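Local coordinates for protein internalin (PDB 4FMZ) that probably takes part in adhesion to or invasion of host cells, as some Listeria internalins do, through a curved leucine-rich-repeat domain, at residues N187-I192 against Y207-T212; I228-I233 against I250-I255. All blocks are in the same frame, centred on the assembly; numbering follows the deposited sequence.

Contact 1 (N187-I192 against Y207-T212); sequences NQIEDI and YVNQIT. With EDO (1,2-ethanediol), chain E.
The side-chain oxygen of Asn209, OD1, is gripped by two backbone amides of the preceding turn of a leucine-rich-repeat solenoid. Asn187 N lies 3.0 Å from Asn209 OD1, well above the carbonyl plane, while Ile189 N reaches Asn209 OD1 at 3.3 Å from the opposite face along a nearly straight N-H path (164°). With CG set beside the backbone N, the Asn209 amide is placed against the backbone of 187-189; its ND2 donates to Ala206 O and Leu184 O, so both ends of the buried group are held. Asn209 is the inward-facing consensus asparagine of the repeat. Asn187 holds the equivalent place one turn earlier, though its OD1 pairs with the hydroxyl of Ser165; its ND2 bonds Val162 O.

Beyond the asparagine the main chains join directly: Gln210 N donates to Ile189 O at 2.8 Å. Farther along, a water bridges Glu190 O and Thr212 N.

On the inner side, Ile189 runs alongside Asn209, and Ile192 meets Ile211 at about a right angle, with Ile192 CG2 3.9 Å from Ile211 CD1. The outer side is polar. The Glu190 and Gln210 chains run alongside each other, Glu190 CG against Gln210 CB and OE1, and the Glu190 carboxylate forms a salt bridge with Lys168. The Gln188 chain is bent at chi2 (-63°), which brings its amide back toward that of Gln210, the two planes 64° apart.

A 1,2-ethanediol, probably from the crystallisation liquor, ties these glutamines together. Gln188 NE2 donates to O1 of the diol at 3.0 Å. The other hydroxyl, O2, donates to Asn187 O and accepts an almost straight bond, 2.9 Å long, from Gln210 NE2.

Contact 2 (I228-I233 against I250-I255); sequences IGNNKI and IGTNQI
The Asn253 amide bonds Ile233 N and Ile228 O of the preceding turn. Its OD1 accepts from Ile233 N at 3.0 Å, with a further, weak bond from Asn231 N. Its ND2 bonds Ile228 O, 3.3 Å from Asn253 ND2 and in the amide plane of Asn253, and also Ile250 O in its own loop. Ile228 O is in turn shared: Asn231 ND2 comes to it from the face opposite Asn253 ND2, so one buried carbonyl is held by two successive asparagines.

Backbone bonds flank this amide, Asn230 N donating to Gly251 O at 3.0 Å and Gln254 N to Ile233 O at 2.8 Å. Near the first of these, Gly229 CA approaches Gly251 O in a CA-H...O contact.

Apolar contacts line the inner side. Because Ile250 CG1 lies anti to the backbone N (chi1 -163°), its CD1 reaches toward the first loop, 3.6 Å from Ile228 CG2 and 3.9 Å from Ile233 CD1.

At the surface, in one of its two conformers, Gln254 runs beside Lys232 and may share a water with Lys232 O. Inward-facing asparagines and aliphatic side chains at equivalent places in successive turns are characteristic of the leucine-rich-repeat solenoid.

In the fold
Contacts 1 and 2 follow one another along the solenoid, their centres about 10 Å apart. Each joins the loops after neighbouring parallel strands, 181-183 and 203-205 in contact 1, 225-227 and 247-249 in contact 2. The two contacts touch: 207-212 and 228-233 are adjacent turns, probably hydrogen-bonded between Ile211 O and Lys232 N at 2.7 Å and between Val208 N and Gly229 O at 3.0 Å. Asn231 OD1 accepts from Ile211 N and, weakly, from Asn209 N, so the asparagine row runs on from Asn187 through Asn209 and Asn231 to Asn253. Asn275 continues it, bonding Ile250 O and Ile255 N. A 1,2-ethanediol sits in contact 1, another about 3 Å from the Thr252 side chain.

Contact 1 (N187-I192 against Y207-T212)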
# COMPACT_ATOMS: atom_id res chain seq x y z
N ASN A 187 -7.12 5.42 7.64
CA ASN A 187 -7.78 6.62 7.14
C ASN A 187 -8.96 6.93 8.07
O ASN A 187 -8.85 6.64 9.26
CB ASN A 187 -8.16 6.44 5.67
CG ASN A 187 -6.94 6.39 4.77
OD1 ASN A 187 -6.06 7.24 4.84
ND2 ASN A 187 -6.85 5.38 3.91
N GLN A 188 -10.07 7.49 7.56
CA GLN A 188 -11.28 7.78 8.34
C GLN A 188 -12.49 7.14 7.63
O GLN A 188 -13.58 7.73 7.58
CB GLN A 188 -11.45 9.32 8.51
CG GLN A 188 -10.27 10.06 9.15
CD GLN A 188 -9.98 9.64 10.58
OE1 GLN A 188 -10.89 9.51 11.42
NE2 GLN A 188 -8.71 9.43 10.90
N ILE A 189 -12.29 5.93 7.07
CA ILE A 189 -13.30 5.26 6.25
C ILE A 189 -14.32 4.50 7.12
O ILE A 189 -13.98 3.61 7.89
CB ILE A 189 -12.64 4.33 5.19
CG1 ILE A 189 -11.65 5.11 4.29
CG2 ILE A 189 -13.69 3.64 4.32
CD1 ILE A 189 -10.58 4.24 3.65
N GLU A 190 -15.59 4.86 6.94
CA GLU A 190 -16.74 4.24 7.61
C GLU A 190 -17.44 3.25 6.68
O GLU A 190 -17.92 2.21 7.13
CB GLU A 190 -17.76 5.31 8.04
CG GLU A 190 -17.32 6.24 9.15
CD GLU A 190 -18.27 7.40 9.41
OE1 GLU A 190 -19.50 7.17 9.42
OE2 GLU A 190 -17.78 8.53 9.62
N ASP A 191 -17.51 3.61 5.38
CA ASP A 191 -18.27 2.94 4.33
C ASP A 191 -17.43 2.57 3.09
O ASP A 191 -16.95 3.46 2.36
CB ASP A 191 -19.43 3.88 3.93
CG ASP A 191 -20.39 3.38 2.87
OD1 ASP A 191 -20.28 2.22 2.45
OD2 ASP A 191 -21.28 4.16 2.48
N ILE A 192 -17.31 1.25 2.83
CA ILE A 192 -16.57 0.75 1.66
C ILE A 192 -17.55 0.19 0.58
O ILE A 192 -17.09 -0.38 -0.41
CB ILE A 192 -15.47 -0.29 2.02
CG1 ILE A 192 -16.01 -1.46 2.90
CG2 ILE A 192 -14.24 0.39 2.63
CD1 ILE A 192 -15.16 -2.78 2.81
N TYR A 207 -6.71 -1.77 7.32
CA TYR A 207 -6.73 -1.81 8.78
C TYR A 207 -6.77 -0.39 9.35
O TYR A 207 -6.34 0.55 8.68
CB TYR A 207 -5.57 -2.64 9.38
CG TYR A 207 -4.16 -2.23 9.01
CD1 TYR A 207 -3.61 -1.05 9.51
CD2 TYR A 207 -3.32 -3.09 8.31
CE1 TYR A 207 -2.29 -0.68 9.22
CE2 TYR A 207 -1.98 -2.75 8.06
CZ TYR A 207 -1.48 -1.54 8.50
OH TYR A 207 -0.19 -1.19 8.22
N VAL A 208 -7.31 -0.25 10.58
CA VAL A 208 -7.39 1.00 11.34
C VAL A 208 -8.26 2.03 10.58
O VAL A 208 -7.81 3.07 10.11
CB VAL A 208 -5.99 1.56 11.77
CG1 VAL A 208 -6.12 2.77 12.70
CG2 VAL A 208 -5.17 0.49 12.47
N ASN A 209 -9.55 1.70 10.47
CA ASN A 209 -10.56 2.58 9.90
C ASN A 209 -11.77 2.48 10.83
O ASN A 209 -11.61 2.11 12.00
CB ASN A 209 -10.85 2.22 8.42
CG ASN A 209 -9.80 2.75 7.48
OD1 ASN A 209 -9.71 3.95 7.25
ND2 ASN A 209 -8.97 1.87 6.94
N GLN A 210 -12.97 2.80 10.34
CA GLN A 210 -14.21 2.75 11.11
C GLN A 210 -15.24 1.92 10.32
O GLN A 210 -16.44 2.22 10.36
CB GLN A 210 -14.73 4.19 11.37
CG GLN A 210 -13.83 5.03 12.29
CD GLN A 210 -14.08 6.52 12.10
OE1 GLN A 210 -15.17 7.04 12.36
NE2 GLN A 210 -13.06 7.24 11.66
N ILE A 211 -14.77 0.88 9.61
CA ILE A 211 -15.59 0.03 8.75
C ILE A 211 -16.47 -0.92 9.59
O ILE A 211 -15.97 -1.69 10.42
CB ILE A 211 -14.70 -0.74 7.72
CG1 ILE A 211 -13.93 0.27 6.79
CG2 ILE A 211 -15.54 -1.70 6.85
CD1 ILE A 211 -12.65 -0.30 6.12
N THR A 212 -17.79 -0.88 9.35
CA THR A 212 -18.76 -1.73 10.06
C THR A 212 -19.28 -2.88 9.20
O THR A 212 -19.81 -3.85 9.74
CB THR A 212 -19.97 -0.88 10.56
OG1 THR A 212 -20.57 -0.22 9.45
CG2 THR A 212 -19.59 0.14 11.61
C1 EDO E . -9.34 6.19 13.57
O1 EDO E . -8.92 7.48 13.13
C2 EDO E . -9.52 5.27 12.34
O2 EDO E . -10.49 5.84 11.48
O HOH W 1 -19.34 0.13 7.02

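Contact 2 (I228-I233 against I250-I255)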
# COMPACT_ATOMS: atom_id res chain seq x y z
N ILE A 228 -7.74 -6.30 7.49
CA ILE A 228 -8.72 -5.27 7.83
C ILE A 228 -8.98 -5.28 9.37
O ILE A 228 -10.11 -5.08 9.83
CB ILE A 228 -9.99 -5.50 6.94
CG1 ILE A 228 -10.90 -4.25 6.83
CG2 ILE A 228 -10.75 -6.80 7.25
CD1 ILE A 228 -11.87 -4.24 5.58
N GLY A 229 -7.90 -5.44 10.14
CA GLY A 229 -7.94 -5.36 11.59
C GLY A 229 -8.26 -3.96 12.07
O GLY A 229 -8.19 -3.01 11.28
N ASN A 230 -8.62 -3.80 13.35
CA ASN A 230 -9.00 -2.51 13.95
C ASN A 230 -10.06 -1.77 13.13
O ASN A 230 -9.83 -0.69 12.58
CB ASN A 230 -7.84 -1.56 14.25
CG ASN A 230 -8.21 -0.73 15.49
OD1 ASN A 230 -9.30 -0.15 15.61
ND2 ASN A 230 -7.37 -0.69 16.48
N ASN A 231 -11.23 -2.38 13.06
CA ASN A 231 -12.40 -1.80 12.42
C ASN A 231 -13.58 -2.13 13.34
O ASN A 231 -13.36 -2.44 14.52
CB ASN A 231 -12.55 -2.32 11.00
CG ASN A 231 -11.69 -1.56 10.03
OD1 ASN A 231 -11.95 -0.40 9.74
ND2 ASN A 231 -10.61 -2.16 9.55
N LYS A 232 -14.80 -2.05 12.84
CA LYS A 232 -16.00 -2.33 13.64
C LYS A 232 -16.82 -3.44 12.97
O LYS A 232 -18.04 -3.40 12.96
CB LYS A 232 -16.83 -1.03 13.81
CG LYS A 232 -16.10 0.07 14.60
CD LYS A 232 -16.97 1.31 14.82
CE LYS A 232 -17.05 2.26 13.65
NZ LYS A 232 -17.93 3.43 13.94
N ILE A 233 -16.13 -4.45 12.40
CA ILE A 233 -16.78 -5.54 11.68
C ILE A 233 -17.36 -6.58 12.66
O ILE A 233 -16.68 -7.01 13.61
CB ILE A 233 -15.80 -6.20 10.67
CG1 ILE A 233 -15.28 -5.15 9.65
CG2 ILE A 233 -16.44 -7.40 9.96
CD1 ILE A 233 -13.92 -5.46 9.09
N ILE A 250 -8.14 -10.03 10.57
CA ILE A 250 -9.34 -9.28 10.92
C ILE A 250 -9.44 -9.23 12.46
O ILE A 250 -10.53 -9.25 13.04
CB ILE A 250 -10.57 -9.91 10.18
CG1 ILE A 250 -11.80 -8.98 10.15
CG2 ILE A 250 -10.87 -11.37 10.56
CD1 ILE A 250 -12.77 -9.18 8.99
N GLY A 251 -8.28 -9.07 13.10
CA GLY A 251 -8.19 -8.94 14.54
C GLY A 251 -8.69 -7.57 14.98
O GLY A 251 -8.86 -6.67 14.14
N THR A 252 -8.99 -7.41 16.28
CA THR A 252 -9.45 -6.14 16.87
C THR A 252 -10.75 -5.63 16.14
O THR A 252 -10.84 -4.48 15.67
CB THR A 252 -8.31 -5.11 16.91
OG1 THR A 252 -7.10 -5.78 17.28
CG2 THR A 252 -8.57 -3.99 17.90
N ASN A 253 -11.74 -6.50 16.06
CA ASN A 253 -13.05 -6.17 15.48
C ASN A 253 -14.13 -6.56 16.50
O ASN A 253 -13.82 -6.68 17.68
CB ASN A 253 -13.22 -6.84 14.11
CG ASN A 253 -12.63 -6.02 13.00
OD1 ASN A 253 -13.16 -4.98 12.65
ND2 ASN A 253 -11.52 -6.47 12.45
N GLN A 254 -15.39 -6.75 16.05
CA GLN A 254 -16.50 -7.12 16.94
C GLN A 254 -17.13 -8.44 16.46
O GLN A 254 -18.34 -8.60 16.50
CB GLN A 254 -17.53 -5.98 17.01
CG GLN A 254 -17.05 -4.74 17.77
CD GLN A 254 -17.89 -3.52 17.52
OE1 GLN A 254 -19.12 -3.53 17.63
NE2 GLN A 254 -17.23 -2.41 17.22
N ILE A 255 -16.30 -9.38 16.01
CA ILE A 255 -16.74 -10.68 15.49
C ILE A 255 -17.01 -11.66 16.63
O ILE A 255 -16.16 -11.81 17.51
CB ILE A 255 -15.65 -11.22 14.52
CG1 ILE A 255 -15.45 -10.27 13.31
CG2 ILE A 255 -15.92 -12.68 14.06
CD1 ILE A 255 -14.04 -10.33 12.74
O HOH W 2 -19.99 -2.98 15.10